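Local coordinates for sulfotransferase (PDB 3RNL), which is probably a sulfotransferase, moving sulfonate groups onto an acceptor, and carries bound magnesium in the crystal, at residues A7-F12 with D71-L76; K40-F45 with Y65-E70; F124-H129 with E156-Y161; E142-E147 with Y160-G165. One frame throughout, in Å; residues are numbered along the deposited sequence.

Interaction 1: A7-F12 with D71-L76; sequences ARPNFF and DAYMRL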
# COMPACT_ATOMS: atom_id res chain seq x y z
N ALA A 7 22.25 4.67 9.32
CA ALA A 7 20.78 4.63 9.39
C ALA A 7 20.17 3.73 8.32
O ALA A 7 20.55 3.79 7.16
CB ALA A 7 20.21 6.03 9.27
N ARG A 8 19.24 2.87 8.74
CA ARG A 8 18.56 2.00 7.80
C ARG A 8 17.13 1.73 8.27
O ARG A 8 16.84 1.86 9.47
CB ARG A 8 19.35 0.71 7.58
CG ARG A 8 19.83 0.07 8.85
CD ARG A 8 18.70 -0.68 9.50
NE ARG A 8 19.09 -2.03 9.90
CZ ARG A 8 18.22 -3.00 10.15
NH1 ARG A 8 16.92 -2.77 10.02
NH2 ARG A 8 18.66 -4.20 10.51
N PRO A 9 16.24 1.38 7.34
CA PRO A 9 14.83 1.15 7.70
C PRO A 9 14.65 -0.15 8.47
O PRO A 9 15.35 -1.15 8.22
CB PRO A 9 14.13 1.07 6.35
CG PRO A 9 15.21 0.56 5.41
CD PRO A 9 16.48 1.20 5.89
N ASN A 10 13.88 -0.09 9.54
CA ASN A 10 13.36 -1.30 10.18
C ASN A 10 11.87 -1.62 10.04
O ASN A 10 11.39 -2.55 10.69
CB ASN A 10 13.88 -1.43 11.60
CG ASN A 10 13.50 -0.25 12.44
OD1 ASN A 10 12.54 0.45 12.13
ND2 ASN A 10 14.25 -0.02 13.51
N PHE A 11 11.13 -0.79 9.32
CA PHE A 11 9.74 -1.12 8.99
C PHE A 11 9.37 -0.55 7.64
O PHE A 11 10.04 0.37 7.14
CB PHE A 11 8.76 -0.71 10.11
CG PHE A 11 8.43 0.77 10.17
CD1 PHE A 11 7.29 1.27 9.54
CD2 PHE A 11 9.23 1.65 10.91
CE1 PHE A 11 6.97 2.64 9.61
CE2 PHE A 11 8.92 3.01 10.99
CZ PHE A 11 7.78 3.51 10.34
N PHE A 12 8.35 -1.12 7.02
CA PHE A 12 7.91 -0.65 5.71
C PHE A 12 6.42 -0.58 5.70
O PHE A 12 5.75 -1.45 6.24
CB PHE A 12 8.38 -1.62 4.61
CG PHE A 12 9.87 -1.77 4.55
CD1 PHE A 12 10.63 -0.88 3.82
CD2 PHE A 12 10.51 -2.80 5.21
CE1 PHE A 12 12.01 -1.00 3.77
CE2 PHE A 12 11.89 -2.94 5.16
CZ PHE A 12 12.64 -2.04 4.43
N ASP A 71 22.80 2.77 -3.19
CA ASP A 71 23.42 3.89 -2.48
C ASP A 71 22.43 5.05 -2.34
O ASP A 71 22.33 5.66 -1.27
CB ASP A 71 24.68 4.38 -3.20
CG ASP A 71 25.82 3.36 -3.15
OD1 ASP A 71 25.81 2.49 -2.26
OD2 ASP A 71 26.73 3.44 -4.01
N ALA A 72 21.70 5.34 -3.41
CA ALA A 72 20.70 6.41 -3.39
C ALA A 72 19.59 6.04 -2.41
O ALA A 72 19.06 6.88 -1.68
CB ALA A 72 20.13 6.64 -4.77
N TYR A 73 19.23 4.76 -2.39
CA TYR A 73 18.20 4.34 -1.46
C TYR A 73 18.65 4.56 -0.01
O TYR A 73 17.90 5.09 0.81
CB TYR A 73 17.80 2.87 -1.69
CG TYR A 73 16.69 2.42 -0.77
CD1 TYR A 73 15.39 2.85 -0.96
CD2 TYR A 73 16.96 1.59 0.31
CE1 TYR A 73 14.37 2.46 -0.10
CE2 TYR A 73 15.95 1.19 1.17
CZ TYR A 73 14.66 1.62 0.95
OH TYR A 73 13.66 1.23 1.82
N MSE A 74 19.88 4.16 0.30
CA MSE A 74 20.37 4.32 1.67
C MSE A 74 20.42 5.79 2.08
O MSE A 74 20.22 6.11 3.25
CB MSE A 74 21.72 3.63 1.85
CG MSE A 74 21.64 2.11 1.66
SE MSE A 74 20.31 1.29 2.86
CE MSE A 74 20.97 2.09 4.47
N ARG A 75 20.68 6.68 1.12
CA ARG A 75 20.74 8.11 1.42
C ARG A 75 19.39 8.71 1.83
O ARG A 75 19.34 9.80 2.39
CB ARG A 75 21.37 8.93 0.28
CG ARG A 75 22.89 8.72 0.14
CD ARG A 75 23.53 9.73 -0.82
NE ARG A 75 22.89 9.74 -2.14
CZ ARG A 75 23.30 9.02 -3.19
NH1 ARG A 75 24.36 8.22 -3.09
NH2 ARG A 75 22.65 9.11 -4.34
N LEU A 76 18.30 7.99 1.57
CA LEU A 76 16.98 8.46 2.01
C LEU A 76 16.93 8.60 3.53
O LEU A 76 16.10 9.32 4.08
CB LEU A 76 15.89 7.47 1.60
CG LEU A 76 15.62 7.40 0.11
CD1 LEU A 76 14.43 6.47 -0.15
CD2 LEU A 76 15.37 8.80 -0.47
O HOH W 1 21.64 5.82 5.62
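The Phe-12 ring meets Tyr-73 at its edge, where the phenol oxygen lies near the ring plane, with Tyr-73 OH 3.4 Å from Phe-12 CE1. Pro-9 approaches the Tyr-73 ring on a slant. Pro-9 CG is 4.0 Å from Tyr-73 OH and 4.3 Å from Tyr-73 CE2. Other aromatic rings surround this tyrosine: Phe-44 stacks on it, and Phe-45 and Phe-77 meet it edge-to-face. Tyr-73 reaches in from the helix because its CG stands anti to the backbone N (chi1 -178°). Tyr-73 OH is hydrogen-bonded to Glu-88 OE2 of strand 85-89. The contact thus sets helix 70-75 against the run into strand 11-13, the middle strand of the parallel sheet in this P-loop-type sulfotransferase fold. At the Ala-7 end of the contact, selenomethionine Met-74 is bent at chi2 and chi3. This brings Met-74 CE to 3.2 Å from Ala-7 O and 3.8 Å from Arg-8 CB. One water joins the backbones, giving hydrogen bonds to Ala-7 O and Met-74 O. The Arg-8 chain leads away from the helix, and NH1 bonds to Pro-9 O, 2.9 Å away, from above the carbonyl plane.

Interaction 2: K40-F45 with Y65-E70; sequences KEAHFF and YTIRDE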
# COMPACT_ATOMS: atom_id res chain seq x y z
N LYS A 40 8.35 9.27 -0.92
CA LYS A 40 7.40 8.16 -1.01
C LYS A 40 7.53 7.52 -2.39
O LYS A 40 7.99 8.18 -3.34
CB LYS A 40 5.97 8.66 -0.85
CG LYS A 40 5.79 9.78 0.18
CD LYS A 40 6.25 9.34 1.57
CE LYS A 40 6.02 10.44 2.60
NZ LYS A 40 6.78 10.20 3.85
N GLU A 41 7.13 6.26 -2.49
CA GLU A 41 7.08 5.54 -3.76
C GLU A 41 8.45 5.29 -4.38
O GLU A 41 8.56 5.12 -5.60
CB GLU A 41 6.21 6.29 -4.78
CG GLU A 41 4.81 6.64 -4.30
CD GLU A 41 3.97 5.40 -4.12
OE1 GLU A 41 4.07 4.77 -3.06
OE2 GLU A 41 3.22 5.05 -5.06
N ALA A 42 9.50 5.23 -3.56
CA ALA A 42 10.80 4.83 -4.08
C ALA A 42 10.74 3.48 -4.80
O ALA A 42 11.39 3.28 -5.83
CB ALA A 42 11.86 4.80 -2.95
N HIS A 43 9.97 2.54 -4.22
CA HIS A 43 9.79 1.19 -4.78
C HIS A 43 11.09 0.42 -5.00
O HIS A 43 11.14 -0.49 -5.84
CB HIS A 43 8.94 1.21 -6.06
CG HIS A 43 7.48 1.43 -5.79
ND1 HIS A 43 6.91 2.69 -5.80
CD2 HIS A 43 6.50 0.58 -5.41
CE1 HIS A 43 5.63 2.59 -5.48
NE2 HIS A 43 5.35 1.32 -5.25
N PHE A 44 12.11 0.73 -4.21
CA PHE A 44 13.41 0.08 -4.38
C PHE A 44 13.32 -1.46 -4.37
O PHE A 44 13.93 -2.14 -5.21
CB PHE A 44 14.38 0.57 -3.29
CG PHE A 44 15.71 -0.12 -3.30
CD1 PHE A 44 16.64 0.16 -4.29
CD2 PHE A 44 16.03 -1.05 -2.33
CE1 PHE A 44 17.87 -0.47 -4.32
CE2 PHE A 44 17.25 -1.69 -2.34
CZ PHE A 44 18.18 -1.39 -3.34
N PHE A 45 12.56 -2.01 -3.43
CA PHE A 45 12.49 -3.47 -3.30
C PHE A 45 11.60 -4.15 -4.34
O PHE A 45 11.54 -5.38 -4.41
CB PHE A 45 12.08 -3.86 -1.87
CG PHE A 45 13.14 -3.55 -0.85
CD1 PHE A 45 14.29 -4.32 -0.80
CD2 PHE A 45 13.02 -2.47 0.00
CE1 PHE A 45 15.30 -4.05 0.12
CE2 PHE A 45 14.03 -2.17 0.91
CZ PHE A 45 15.17 -2.97 0.96
N TYR A 65 10.80 8.61 -10.99
CA TYR A 65 10.99 9.02 -9.59
C TYR A 65 11.31 7.87 -8.66
O TYR A 65 11.60 8.08 -7.49
CB TYR A 65 9.75 9.76 -9.03
CG TYR A 65 9.18 10.83 -9.92
CD1 TYR A 65 9.95 11.46 -10.89
CD2 TYR A 65 7.84 11.20 -9.80
CE1 TYR A 65 9.40 12.44 -11.72
CE2 TYR A 65 7.29 12.17 -10.61
CZ TYR A 65 8.07 12.78 -11.57
OH TYR A 65 7.47 13.72 -12.37
N THR A 66 11.26 6.65 -9.18
CA THR A 66 11.59 5.48 -8.38
C THR A 66 13.11 5.42 -8.21
O THR A 66 13.87 5.97 -9.03
CB THR A 66 11.06 4.18 -9.04
OG1 THR A 66 11.30 4.23 -10.45
CG2 THR A 66 9.54 4.06 -8.83
N ILE A 67 13.55 4.79 -7.12
CA ILE A 67 14.96 4.73 -6.78
C ILE A 67 15.45 3.31 -6.98
O ILE A 67 14.93 2.38 -6.37
CB ILE A 67 15.20 5.20 -5.34
CG1 ILE A 67 14.83 6.70 -5.25
CG2 ILE A 67 16.67 5.00 -4.95
CD1 ILE A 67 15.02 7.31 -3.90
N ARG A 68 16.33 3.15 -7.95
CA ARG A 68 16.86 1.83 -8.30
C ARG A 68 18.27 1.51 -7.81
O ARG A 68 18.70 0.36 -7.90
CB ARG A 68 16.79 1.69 -9.82
CG ARG A 68 15.38 2.02 -10.31
CD ARG A 68 15.29 2.16 -11.82
NE ARG A 68 13.94 2.56 -12.18
CZ ARG A 68 13.12 1.87 -12.96
NH1 ARG A 68 13.51 0.72 -13.51
NH2 ARG A 68 11.89 2.33 -13.20
N ASP A 69 18.94 2.50 -7.25
CA ASP A 69 20.34 2.36 -6.86
C ASP A 69 20.41 2.22 -5.35
O ASP A 69 19.81 3.01 -4.62
CB ASP A 69 21.13 3.59 -7.31
CG ASP A 69 22.55 3.61 -6.76
OD1 ASP A 69 23.38 2.79 -7.22
OD2 ASP A 69 22.85 4.46 -5.89
N GLU A 70 21.14 1.22 -4.88
CA GLU A 70 21.20 0.95 -3.46
C GLU A 70 21.78 2.12 -2.66
O GLU A 70 21.31 2.40 -1.56
CB GLU A 70 22.00 -0.33 -3.20
CG GLU A 70 22.12 -0.71 -1.75
CD GLU A 70 22.91 -1.99 -1.57
OE1 GLU A 70 23.42 -2.52 -2.58
OE2 GLU A 70 23.00 -2.48 -0.42
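Phe-44 holds CG anti to its own N (chi1 176°), and this lays the ring against the backbone of residues 67-70. Ile-67 O sits at the ring edge, near its plane, 3.5 Å from Phe-44 CD1. The far end of the ring reaches the start of the next helix, with Phe-44 CE1 3.7 Å from Glu-70 CA. Thr-66 turns CG2 away from its carbonyl carbon, and the methyl comes within 3.5 Å of Glu-41 O. One hydrogen bond joins the two backbones: Ile-67 N gives to Ala-42 O at 2.9 Å. It is nearly straight (164°) and uses a lone pair in the carbonyl plane. Ala-42 CB packs on Ile-67 CB at 4.1 Å. Ile-67 O is buried here with no hydrogen-bond partner in the model; a CA-H...O contact from Phe-44 CA, 3.4 Å away, is a weak substitute. An alanine in place of Phe-44 would probably leave a gap beside Glu-70 CA and deprive the Tyr-73 ring of its stacking partner. The His-43 ring has its own bonds: ND1 to Glu-41 O, from above the carbonyl plane, and NE2 to Phe-92 N. Asp-69 is the N-cap of helix 70-75, its carboxylate bonded to Ala-72 N. The Lys-Glu-Ala-His-Phe-Phe run is consistent with the Lys-Glu-x-x-Phe-Phe sequence found in some sulfotransferases, and this loop after strand 34-35 packs here against the lead-in to helix 70-75.

Interaction 3: F124-H129 with E156-Y161; sequences FSAYMH and EPLWYY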
# COMPACT_ATOMS: atom_id res chain seq x y z
N PHE A 124 -12.45 2.36 -7.26
CA PHE A 124 -13.05 3.63 -7.65
C PHE A 124 -12.15 4.80 -7.25
O PHE A 124 -12.08 5.80 -7.96
CB PHE A 124 -14.44 3.78 -7.03
CG PHE A 124 -15.27 4.85 -7.69
CD1 PHE A 124 -15.59 4.77 -9.04
CD2 PHE A 124 -15.76 5.91 -6.95
CE1 PHE A 124 -16.36 5.75 -9.65
CE2 PHE A 124 -16.54 6.89 -7.55
CZ PHE A 124 -16.83 6.81 -8.90
N SER A 125 -11.48 4.66 -6.11
CA SER A 125 -10.54 5.69 -5.67
C SER A 125 -9.38 5.86 -6.65
O SER A 125 -8.94 6.98 -6.93
CB SER A 125 -10.00 5.37 -4.27
OG SER A 125 -9.14 6.39 -3.84
N ALA A 126 -8.86 4.75 -7.16
CA ALA A 126 -7.78 4.80 -8.15
C ALA A 126 -8.28 5.49 -9.42
O ALA A 126 -7.59 6.33 -9.99
CB ALA A 126 -7.27 3.41 -8.48
N TYR A 127 -9.49 5.15 -9.83
CA TYR A 127 -10.11 5.78 -11.00
C TYR A 127 -10.21 7.30 -10.80
O TYR A 127 -9.79 8.07 -11.67
CB TYR A 127 -11.51 5.19 -11.24
CG TYR A 127 -12.29 5.97 -12.28
CD1 TYR A 127 -11.94 5.91 -13.62
CD2 TYR A 127 -13.36 6.77 -11.92
CE1 TYR A 127 -12.65 6.64 -14.59
CE2 TYR A 127 -14.07 7.50 -12.87
CZ TYR A 127 -13.71 7.42 -14.20
OH TYR A 127 -14.42 8.15 -15.14
N MSE A 128 -10.77 7.72 -9.67
CA MSE A 128 -10.92 9.14 -9.39
C MSE A 128 -9.58 9.87 -9.40
O MSE A 128 -9.49 11.01 -9.86
CB MSE A 128 -11.64 9.36 -8.05
CG MSE A 128 -13.09 8.92 -8.09
SE MSE A 128 -14.10 9.48 -6.50
CE MSE A 128 -13.46 8.12 -5.25
N HIS A 129 -8.55 9.20 -8.90
CA HIS A 129 -7.19 9.75 -8.89
C HIS A 129 -6.71 9.99 -10.32
O HIS A 129 -6.21 11.07 -10.64
CB HIS A 129 -6.26 8.78 -8.14
CG HIS A 129 -4.82 9.19 -8.13
ND1 HIS A 129 -4.00 8.94 -7.05
CD2 HIS A 129 -4.04 9.78 -9.06
CE1 HIS A 129 -2.78 9.39 -7.31
NE2 HIS A 129 -2.77 9.89 -8.53
N GLU A 156 1.27 1.42 -15.56
CA GLU A 156 1.57 1.26 -14.13
C GLU A 156 0.36 0.71 -13.35
O GLU A 156 -0.78 0.76 -13.82
CB GLU A 156 2.06 2.58 -13.54
CG GLU A 156 0.97 3.60 -13.33
CD GLU A 156 1.09 4.25 -11.96
OE1 GLU A 156 1.20 5.49 -11.92
OE2 GLU A 156 1.09 3.51 -10.94
N PRO A 157 0.62 0.13 -12.17
CA PRO A 157 -0.43 -0.61 -11.46
C PRO A 157 -1.57 0.25 -10.93
O PRO A 157 -2.59 -0.32 -10.55
CB PRO A 157 0.31 -1.33 -10.31
CG PRO A 157 1.75 -1.18 -10.60
CD PRO A 157 1.94 -0.01 -11.53
N LEU A 158 -1.42 1.57 -10.88
CA LEU A 158 -2.57 2.40 -10.48
C LEU A 158 -3.77 2.11 -11.37
O LEU A 158 -4.92 2.20 -10.95
CB LEU A 158 -2.22 3.90 -10.52
CG LEU A 158 -3.28 4.87 -9.97
CD1 LEU A 158 -3.73 4.48 -8.55
CD2 LEU A 158 -2.75 6.29 -10.00
N TRP A 159 -3.48 1.73 -12.62
CA TRP A 159 -4.54 1.41 -13.56
C TRP A 159 -5.15 0.03 -13.34
O TRP A 159 -6.17 -0.29 -13.97
CB TRP A 159 -4.03 1.47 -15.01
CG TRP A 159 -3.45 2.77 -15.46
CD1 TRP A 159 -2.14 3.18 -15.36
CD2 TRP A 159 -4.14 3.81 -16.17
NE1 TRP A 159 -1.98 4.42 -15.94
CE2 TRP A 159 -3.19 4.83 -16.44
CE3 TRP A 159 -5.46 3.99 -16.59
CZ2 TRP A 159 -3.53 6.01 -17.12
CZ3 TRP A 159 -5.79 5.16 -17.28
CH2 TRP A 159 -4.83 6.16 -17.52
N TYR A 160 -4.59 -0.81 -12.47
CA TYR A 160 -5.12 -2.17 -12.49
C TYR A 160 -6.12 -2.23 -11.35
O TYR A 160 -5.81 -2.68 -10.24
CB TYR A 160 -4.00 -3.17 -12.15
CG TYR A 160 -2.74 -3.17 -13.01
CD1 TYR A 160 -2.64 -2.43 -14.18
CD2 TYR A 160 -1.64 -3.93 -12.62
CE1 TYR A 160 -1.46 -2.45 -14.94
CE2 TYR A 160 -0.47 -3.96 -13.36
CZ TYR A 160 -0.38 -3.22 -14.51
OH TYR A 160 0.80 -3.27 -15.22
N TYR A 161 -7.38 -2.03 -11.70
CA TYR A 161 -8.40 -1.83 -10.70
C TYR A 161 -8.63 -3.12 -9.95
O TYR A 161 -8.70 -3.14 -8.72
CB TYR A 161 -9.70 -1.40 -11.37
CG TYR A 161 -9.58 -0.06 -12.04
CD1 TYR A 161 -9.26 1.07 -11.31
CD2 TYR A 161 -9.81 0.07 -13.40
CE1 TYR A 161 -9.14 2.31 -11.92
CE2 TYR A 161 -9.70 1.30 -14.02
CZ TYR A 161 -9.38 2.41 -13.28
OH TYR A 161 -9.27 3.64 -13.91
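Leu-158 sets its CD2 methyl over one face of the His-129 ring, a CH-pi contact 3.8 Å from the ring centroid and only 9° off the normal. Its other methyl, CD1, rests 3.7 Å from Ala-126 CB. Tyr-161 packs beside it. The edge of its ring lies against Ala-126 and Tyr-127, with Tyr-161 CE1 3.8 Å from Tyr-127 CB. Beyond it, Tyr-161 OH comes to the edge of the Tyr-127 ring, near its plane, 3.5 Å from Tyr-127 CD1. Both His-129 and Leu-158 carry CG anti to the backbone N (chi1 176° and -173°), which turns the ring and the methyls toward each other.

A second layer holds these groups. Glu-156 OE2 takes the N-H of Leu-158 at 3.2 Å, met from above the carboxylate plane, while Glu-156 OE1 forms a salt bridge with Arg-135. His-129 ND1 is hydrogen-bonded to Lys-18 NZ, Tyr-127 OH to Leu-138 O, and Tyr-161 OH to Ser-143. A phenylalanine in place of Tyr-161 would probably leave Ser-143 OG without its phenol partner and the Tyr-127 ring edge without the oxygen that meets it.

No hydrogen bond crosses between the two segments. Helix 119-132 therefore meets the 3-10 turn 157-159 and Tyr-161 beyond it mainly through apolar and CH-pi packing, while the polar tips named here find their partners elsewhere.

Interaction 4: E142-E147 with Y160-G165; sequences ESLAKE and YYRAVG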
# COMPACT_ATOMS: atom_id res chain seq x y z
N GLU A 142 -15.90 2.07 -18.69
CA GLU A 142 -14.97 1.87 -19.80
C GLU A 142 -13.55 1.62 -19.32
O GLU A 142 -12.82 0.81 -19.90
CB GLU A 142 -14.97 3.09 -20.72
CG GLU A 142 -16.28 3.33 -21.46
CD GLU A 142 -16.27 4.64 -22.23
OE1 GLU A 142 -16.32 5.72 -21.59
OE2 GLU A 142 -16.18 4.59 -23.47
N SER A 143 -13.15 2.33 -18.27
CA SER A 143 -11.80 2.21 -17.72
C SER A 143 -11.58 0.80 -17.16
O SER A 143 -10.52 0.20 -17.35
CB SER A 143 -11.56 3.30 -16.66
OG SER A 143 -10.16 3.51 -16.41
N LEU A 144 -12.60 0.26 -16.48
CA LEU A 144 -12.53 -1.10 -15.96
C LEU A 144 -12.32 -2.10 -17.08
O LEU A 144 -11.55 -3.06 -16.94
CB LEU A 144 -13.84 -1.46 -15.25
CG LEU A 144 -14.00 -1.02 -13.79
CD1 LEU A 144 -15.46 -1.18 -13.38
CD2 LEU A 144 -13.07 -1.83 -12.88
N ALA A 145 -13.02 -1.89 -18.19
CA ALA A 145 -13.00 -2.83 -19.30
C ALA A 145 -11.64 -2.87 -19.99
O ALA A 145 -11.32 -3.86 -20.67
CB ALA A 145 -14.11 -2.50 -20.29
N LYS A 146 -10.85 -1.82 -19.83
CA LYS A 146 -9.52 -1.77 -20.44
C LYS A 146 -8.41 -2.39 -19.60
O LYS A 146 -7.26 -2.41 -20.04
CB LYS A 146 -9.14 -0.32 -20.77
CG LYS A 146 -9.91 0.25 -21.94
CD LYS A 146 -9.26 1.50 -22.49
CE LYS A 146 -9.89 1.92 -23.81
NZ LYS A 146 -9.74 0.87 -24.86
N GLU A 147 -8.72 -2.89 -18.41
CA GLU A 147 -7.64 -3.30 -17.51
C GLU A 147 -6.73 -4.39 -18.10
O GLU A 147 -5.51 -4.27 -18.05
CB GLU A 147 -8.18 -3.77 -16.15
CG GLU A 147 -7.07 -4.24 -15.22
CD GLU A 147 -7.57 -4.58 -13.83
OE1 GLU A 147 -8.74 -4.25 -13.54
OE2 GLU A 147 -6.79 -5.17 -13.05
N TYR A 160 -4.59 -0.81 -12.47
CA TYR A 160 -5.12 -2.17 -12.49
C TYR A 160 -6.12 -2.23 -11.35
O TYR A 160 -5.81 -2.68 -10.24
CB TYR A 160 -4.00 -3.17 -12.15
CG TYR A 160 -2.74 -3.17 -13.01
CD1 TYR A 160 -2.64 -2.43 -14.18
CD2 TYR A 160 -1.64 -3.93 -12.62
CE1 TYR A 160 -1.46 -2.45 -14.94
CE2 TYR A 160 -0.47 -3.96 -13.36
CZ TYR A 160 -0.38 -3.22 -14.51
OH TYR A 160 0.80 -3.27 -15.22
N TYR A 161 -7.38 -2.03 -11.70
CA TYR A 161 -8.40 -1.83 -10.70
C TYR A 161 -8.63 -3.12 -9.95
O TYR A 161 -8.70 -3.14 -8.72
CB TYR A 161 -9.70 -1.40 -11.37
CG TYR A 161 -9.58 -0.06 -12.04
CD1 TYR A 161 -9.26 1.07 -11.31
CD2 TYR A 161 -9.81 0.07 -13.40
CE1 TYR A 161 -9.14 2.31 -11.92
CE2 TYR A 161 -9.70 1.30 -14.02
CZ TYR A 161 -9.38 2.41 -13.28
OH TYR A 161 -9.27 3.64 -13.91
N ARG A 162 -8.76 -4.19 -10.71
CA ARG A 162 -9.01 -5.51 -10.13
C ARG A 162 -7.73 -6.15 -9.56
O ARG A 162 -7.73 -6.64 -8.43
CB ARG A 162 -9.64 -6.46 -11.17
CG ARG A 162 -11.11 -6.17 -11.49
CD ARG A 162 -11.59 -7.03 -12.69
NE ARG A 162 -13.03 -7.30 -12.64
CZ ARG A 162 -13.95 -6.59 -13.28
NH1 ARG A 162 -13.59 -5.55 -14.02
NH2 ARG A 162 -15.24 -6.91 -13.18
N ALA A 163 -6.64 -6.14 -10.33
CA ALA A 163 -5.47 -6.92 -9.94
C ALA A 163 -4.92 -6.46 -8.59
O ALA A 163 -4.53 -7.27 -7.74
CB ALA A 163 -4.39 -6.87 -11.01
N VAL A 164 -4.90 -5.15 -8.39
CA VAL A 164 -4.31 -4.59 -7.17
C VAL A 164 -5.19 -4.86 -5.94
O VAL A 164 -4.71 -4.90 -4.81
CB VAL A 164 -3.99 -3.08 -7.37
CG1 VAL A 164 -3.72 -2.39 -6.04
CG2 VAL A 164 -2.80 -2.95 -8.32
N GLY A 165 -6.48 -5.05 -6.17
CA GLY A 165 -7.42 -5.32 -5.10
C GLY A 165 -7.54 -6.80 -4.72
O GLY A 165 -8.27 -7.12 -3.77
O HOH W 2 -11.05 -4.42 -14.68
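The backbones run closest at Glu-147 CA and Tyr-160 CA, 5.7 Å apart, where the chain past helix 140-145 faces a turn of helical phi/psi at 161-164. Glu-147 reaches across with a fully extended chain (chi1 179°) and sets its carboxylate against the start of that turn. Each oxygen takes a backbone N-H. Arg-162 N gives to Glu-147 OE1 at 2.8 Å, almost straight (169°) and on the syn side. Ala-163 N gives to Glu-147 OE2 at 2.9 Å, on the syn lone pair. A water adds a third donor, 2.6 Å from Glu-147 OE1. It also donates to Leu-144 O and accepts from Arg-162 NH1, in the plane of the guanidinium. These bonds fix the carboxylate in rotation and probably favour its charged form. Arg-162 also makes a cation-pi contact with Phe-282.

On the other flank, Tyr-161 OH donates to Ser-143 OG at 2.7 Å. The serine oxygen also bonds Glu-136 and Arg-150, which makes it the centre of a small buried polar cluster. Leu-144 packs beside Tyr-161, with Leu-144 CD2 3.7 Å from Tyr-161 CB, and its side chain also touches helix 273-294.

Glu-147, at the start of helix 147-152, thus takes two N-H groups near the start of the helical turn 161-164 and ties that turn to the helical region before it in the alpha-beta-alpha sandwich.

Overall arrangement
Interaction 2 is nested inside the chain loop closed by interaction 1, and the two touch, with Tyr-73 CD1 3.4 Å from Phe-44 CB. Interactions 3 and 4 share Tyr-160 and Tyr-161. Interactions 1 and 3 lie on opposite sides of the chain centre, about 28 Å between centres. Interactions 2 and 3 come within about 6 Å at their nearest atoms, without touching. In interaction 1 the side chain of Pro-9 is about 10 Å from that of the magnesium-binding Ile-34, and that of Ala-7 about 13 Å from a bound magnesium ion. The side chains of Glu-41 (interaction 2) and Leu-158 (interaction 3) lie about 3 and 4 Å from bound glycerol, probably from the crystallisation liquor.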